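Local atomic coordinates of protein Thf1 (Thermosynechococcus elongatus, PDB entry 5MJR), a protein that associates with the FtsH protease complex involved in photosystem II repair and may take part in building the photosynthetic membrane. Residues L142-A153 and I182-L193. Residues are numbered along the deposited sequence; the frame is centred on the assembly and turned at random.
With SO4 (sulfate ion), chain B.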
# COMPACT_ATOMS: atom_id res chain seq x y z
N LEU A 142 12.24 -2.81 -0.67
CA LEU A 142 12.53 -1.46 -1.15
C LEU A 142 13.42 -1.46 -2.37
O LEU A 142 13.45 -0.44 -3.12
CB LEU A 142 13.18 -0.65 -0.07
CG LEU A 142 12.33 -0.28 1.13
CD1 LEU A 142 13.06 0.81 1.94
CD2 LEU A 142 10.93 0.04 0.96
N ASN A 143 14.11 -2.57 -2.61
CA ASN A 143 14.88 -2.76 -3.84
C ASN A 143 13.97 -3.21 -4.99
O ASN A 143 14.03 -4.33 -5.48
CB ASN A 143 16.02 -3.71 -3.60
CG ASN A 143 17.13 -3.14 -2.74
OD1 ASN A 143 17.40 -1.94 -2.85
ND2 ASN A 143 17.74 -4.01 -1.92
N HIS A 144 13.06 -2.31 -5.31
CA HIS A 144 11.96 -2.61 -6.21
C HIS A 144 12.38 -2.39 -7.64
O HIS A 144 12.65 -1.21 -8.00
CB HIS A 144 10.82 -1.66 -5.88
CG HIS A 144 9.56 -1.99 -6.65
ND1 HIS A 144 8.78 -3.04 -6.27
CD2 HIS A 144 9.06 -1.46 -7.77
CE1 HIS A 144 7.81 -3.12 -7.17
NE2 HIS A 144 7.94 -2.16 -8.07
N THR A 145 12.29 -3.45 -8.42
CA THR A 145 12.44 -3.38 -9.89
C THR A 145 11.11 -3.84 -10.52
O THR A 145 10.31 -4.46 -9.89
CB THR A 145 13.69 -4.19 -10.29
OG1 THR A 145 13.45 -5.60 -10.13
CG2 THR A 145 14.90 -3.76 -9.43
N GLY A 146 10.92 -3.64 -11.79
CA GLY A 146 9.62 -3.91 -12.31
C GLY A 146 8.64 -2.83 -11.94
O GLY A 146 8.92 -1.75 -11.42
N LYS A 147 7.40 -3.08 -12.30
CA LYS A 147 6.34 -2.02 -12.45
C LYS A 147 6.12 -1.35 -11.09
O LYS A 147 5.87 -1.99 -10.08
CB LYS A 147 5.06 -2.68 -12.91
CG LYS A 147 3.85 -1.76 -12.94
CD LYS A 147 3.95 -0.70 -13.95
CE LYS A 147 2.69 0.15 -14.00
NZ LYS A 147 2.88 1.24 -14.98
N TYR A 148 6.22 -0.03 -11.14
CA TYR A 148 5.95 0.83 -10.01
C TYR A 148 4.48 1.30 -9.98
O TYR A 148 3.94 1.68 -11.03
CB TYR A 148 6.86 2.05 -10.08
CG TYR A 148 6.51 3.18 -9.11
CD1 TYR A 148 6.91 3.16 -7.81
CD2 TYR A 148 5.69 4.23 -9.52
CE1 TYR A 148 6.51 4.12 -6.93
CE2 TYR A 148 5.27 5.23 -8.65
CZ TYR A 148 5.70 5.20 -7.36
OH TYR A 148 5.34 6.16 -6.48
N SER A 149 3.92 1.28 -8.78
CA SER A 149 2.58 1.81 -8.47
C SER A 149 2.70 2.88 -7.41
O SER A 149 3.53 2.76 -6.47
CB SER A 149 1.74 0.62 -7.94
OG SER A 149 0.45 1.06 -7.43
N ARG A 150 1.75 3.81 -7.40
CA ARG A 150 1.62 4.70 -6.24
C ARG A 150 1.44 3.96 -4.96
O ARG A 150 1.75 4.44 -3.89
CB ARG A 150 0.46 5.70 -6.50
CG ARG A 150 -0.87 5.09 -6.52
CD ARG A 150 -1.58 5.24 -5.18
NE ARG A 150 -2.83 4.50 -5.16
CZ ARG A 150 -3.75 4.61 -4.20
NH1 ARG A 150 -3.56 5.43 -3.15
NH2 ARG A 150 -4.78 3.78 -4.24
N LEU A 151 0.87 2.72 -5.04
CA LEU A 151 0.79 1.90 -3.83
C LEU A 151 2.13 1.58 -3.20
O LEU A 151 2.18 1.42 -1.98
CB LEU A 151 -0.08 0.65 -4.09
CG LEU A 151 -1.56 0.85 -4.39
CD1 LEU A 151 -2.16 -0.35 -5.06
CD2 LEU A 151 -2.24 1.23 -3.12
N HIS A 152 3.17 1.47 -4.02
CA HIS A 152 4.47 1.25 -3.42
C HIS A 152 4.98 2.51 -2.69
O HIS A 152 5.63 2.38 -1.66
CB HIS A 152 5.45 0.97 -4.55
CG HIS A 152 5.21 -0.32 -5.24
ND1 HIS A 152 4.95 -0.35 -6.59
CD2 HIS A 152 5.24 -1.59 -4.78
CE1 HIS A 152 4.83 -1.65 -6.90
NE2 HIS A 152 4.98 -2.44 -5.82
N ALA A 153 4.59 3.70 -3.15
CA ALA A 153 4.85 4.95 -2.42
C ALA A 153 4.15 5.00 -1.07
O ALA A 153 4.70 5.34 -0.07
CB ALA A 153 4.54 6.20 -3.22
N ILE A 182 18.23 3.27 -3.11
CA ILE A 182 17.27 2.28 -3.59
C ILE A 182 16.84 2.62 -5.00
O ILE A 182 16.76 3.79 -5.38
CB ILE A 182 16.10 2.14 -2.59
CG1 ILE A 182 15.23 3.37 -2.53
CG2 ILE A 182 16.57 1.68 -1.24
CD1 ILE A 182 13.96 3.28 -1.69
N PRO A 183 16.40 1.57 -5.77
CA PRO A 183 15.96 1.75 -7.14
C PRO A 183 14.52 2.17 -7.27
O PRO A 183 14.05 2.45 -8.40
CB PRO A 183 16.24 0.38 -7.80
CG PRO A 183 16.15 -0.55 -6.66
CD PRO A 183 16.65 0.15 -5.48
N LEU A 184 13.78 2.18 -6.15
CA LEU A 184 12.44 2.71 -6.20
C LEU A 184 12.53 4.15 -6.72
O LEU A 184 13.39 4.92 -6.30
CB LEU A 184 11.83 2.60 -4.80
CG LEU A 184 10.41 2.76 -4.56
CD1 LEU A 184 9.53 1.74 -5.16
CD2 LEU A 184 10.16 2.90 -3.10
N PRO A 185 11.65 4.58 -7.64
CA PRO A 185 11.85 5.93 -8.25
C PRO A 185 11.33 7.03 -7.35
O PRO A 185 10.13 7.38 -7.24
CB PRO A 185 11.01 5.83 -9.53
CG PRO A 185 9.93 4.85 -9.15
CD PRO A 185 10.61 3.83 -8.32
N ILE A 186 12.27 7.59 -6.61
CA ILE A 186 11.93 8.52 -5.53
C ILE A 186 11.23 9.83 -6.07
O ILE A 186 10.38 10.38 -5.36
CB ILE A 186 13.17 8.86 -4.64
CG1 ILE A 186 13.50 7.66 -3.70
CG2 ILE A 186 12.91 10.01 -3.72
CD1 ILE A 186 12.44 7.28 -2.68
N GLU A 187 11.49 10.26 -7.31
CA GLU A 187 10.74 11.44 -7.76
C GLU A 187 9.24 11.17 -7.95
O GLU A 187 8.39 12.02 -7.67
CB GLU A 187 11.33 12.15 -9.01
CG GLU A 187 12.71 12.83 -8.77
CD GLU A 187 12.68 13.89 -7.62
OE1 GLU A 187 11.94 14.91 -7.81
OE2 GLU A 187 13.38 13.69 -6.56
N LYS A 188 8.92 9.96 -8.42
CA LYS A 188 7.54 9.51 -8.46
C LYS A 188 6.94 9.25 -7.09
O LYS A 188 5.79 9.63 -6.85
CB LYS A 188 7.47 8.19 -9.27
CG LYS A 188 7.87 8.36 -10.69
CD LYS A 188 7.63 7.03 -11.44
CE LYS A 188 7.99 7.24 -12.86
NZ LYS A 188 7.73 6.07 -13.68
N VAL A 189 7.73 8.75 -6.14
CA VAL A 189 7.29 8.64 -4.77
C VAL A 189 6.88 10.01 -4.21
O VAL A 189 5.83 10.13 -3.55
CB VAL A 189 8.31 7.94 -3.89
CG1 VAL A 189 7.96 7.98 -2.43
CG2 VAL A 189 8.51 6.49 -4.33
N LYS A 190 7.72 11.04 -4.39
CA LYS A 190 7.39 12.37 -3.87
C LYS A 190 6.05 12.80 -4.42
O LYS A 190 5.21 13.34 -3.70
CB LYS A 190 8.53 13.35 -4.24
CG LYS A 190 9.80 13.12 -3.38
CD LYS A 190 10.83 14.12 -3.87
CE LYS A 190 12.14 13.91 -3.14
NZ LYS A 190 13.08 14.94 -3.45
N ARG A 191 5.94 12.73 -5.75
CA ARG A 191 4.71 13.10 -6.43
C ARG A 191 3.50 12.38 -5.86
O ARG A 191 2.47 13.00 -5.54
CB ARG A 191 4.87 12.79 -7.92
CG ARG A 191 3.57 12.90 -8.72
CD ARG A 191 3.68 12.14 -10.07
NE ARG A 191 3.59 10.70 -9.85
CZ ARG A 191 3.87 9.76 -10.75
NH1 ARG A 191 4.31 10.07 -11.96
NH2 ARG A 191 3.78 8.46 -10.38
N ASP A 192 3.59 11.09 -5.74
CA ASP A 192 2.50 10.27 -5.32
C ASP A 192 2.16 10.46 -3.84
O ASP A 192 0.97 10.41 -3.49
CB ASP A 192 2.78 8.79 -5.64
CG ASP A 192 2.78 8.49 -7.14
OD1 ASP A 192 2.21 9.31 -7.91
OD2 ASP A 192 3.35 7.48 -7.58
N LEU A 193 3.13 10.72 -3.01
CA LEU A 193 2.88 10.99 -1.57
C LEU A 193 2.29 12.37 -1.35
O LEU A 193 1.53 12.50 -0.45
CB LEU A 193 4.13 10.76 -0.68
CG LEU A 193 4.49 9.24 -0.53
CD1 LEU A 193 5.77 9.21 0.31
CD2 LEU A 193 3.34 8.45 0.02
S SO4 B . 4.03 6.35 -13.50
O1 SO4 B . 5.17 5.38 -13.63
O2 SO4 B . 4.59 7.74 -13.56
O3 SO4 B . 3.40 6.07 -12.16
O4 SO4 B . 3.02 6.25 -14.53
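Tyr148 carries CG anti to its backbone nitrogen (chi1 169°) and Asp192 carries CG beside its own (chi1 -69°), which points phenol and carboxylate at each other. Tyr148 OH donates to Asp192 OD2 over 2.6 Å, reaching the anti side of that oxygen, and the ring and carboxylate planes lie only 9° apart. The syn side of OD2 receives Arg191 NH2 at 3.0 Å, while Arg191 NE bonds to Asp192 OD1, a side-on, two-nitrogen salt bridge that probably keeps the carboxylate charged and fixes its rotation. Over one face of the Tyr148 ring sits Pro185 CG, a CH-pi contact 4.0 Å from the ring centroid, while Leu184 CD1 meets the ring edge. Pro185 is the N-cap residue of helix 186-198, and through Pro185, Lys188 and Asp192 the tyrosine lies along the first turns of that helix, just before the start of helix 150-162, in this all-helical fold. Helix 150-162 opens with a capping box, Ser149 OG accepting from Leu151 N and His152 ND1 from Ser149 N. A leucine in place of Tyr148 would probably leave Asp192 OD2 without its phenolic donor and Pro185 CG without the aromatic face it packs on. Beyond the tyrosine, Ala153 CB packs 3.9 Å from Val189 CG1, and Leu184 CD1 approaches His144 CB at 3.7 Å. A sulfate, likely picked up during crystallisation, is held by Lys188 NZ and the Arg191 guanidinium, its O3 near the Tyr148 ring edge.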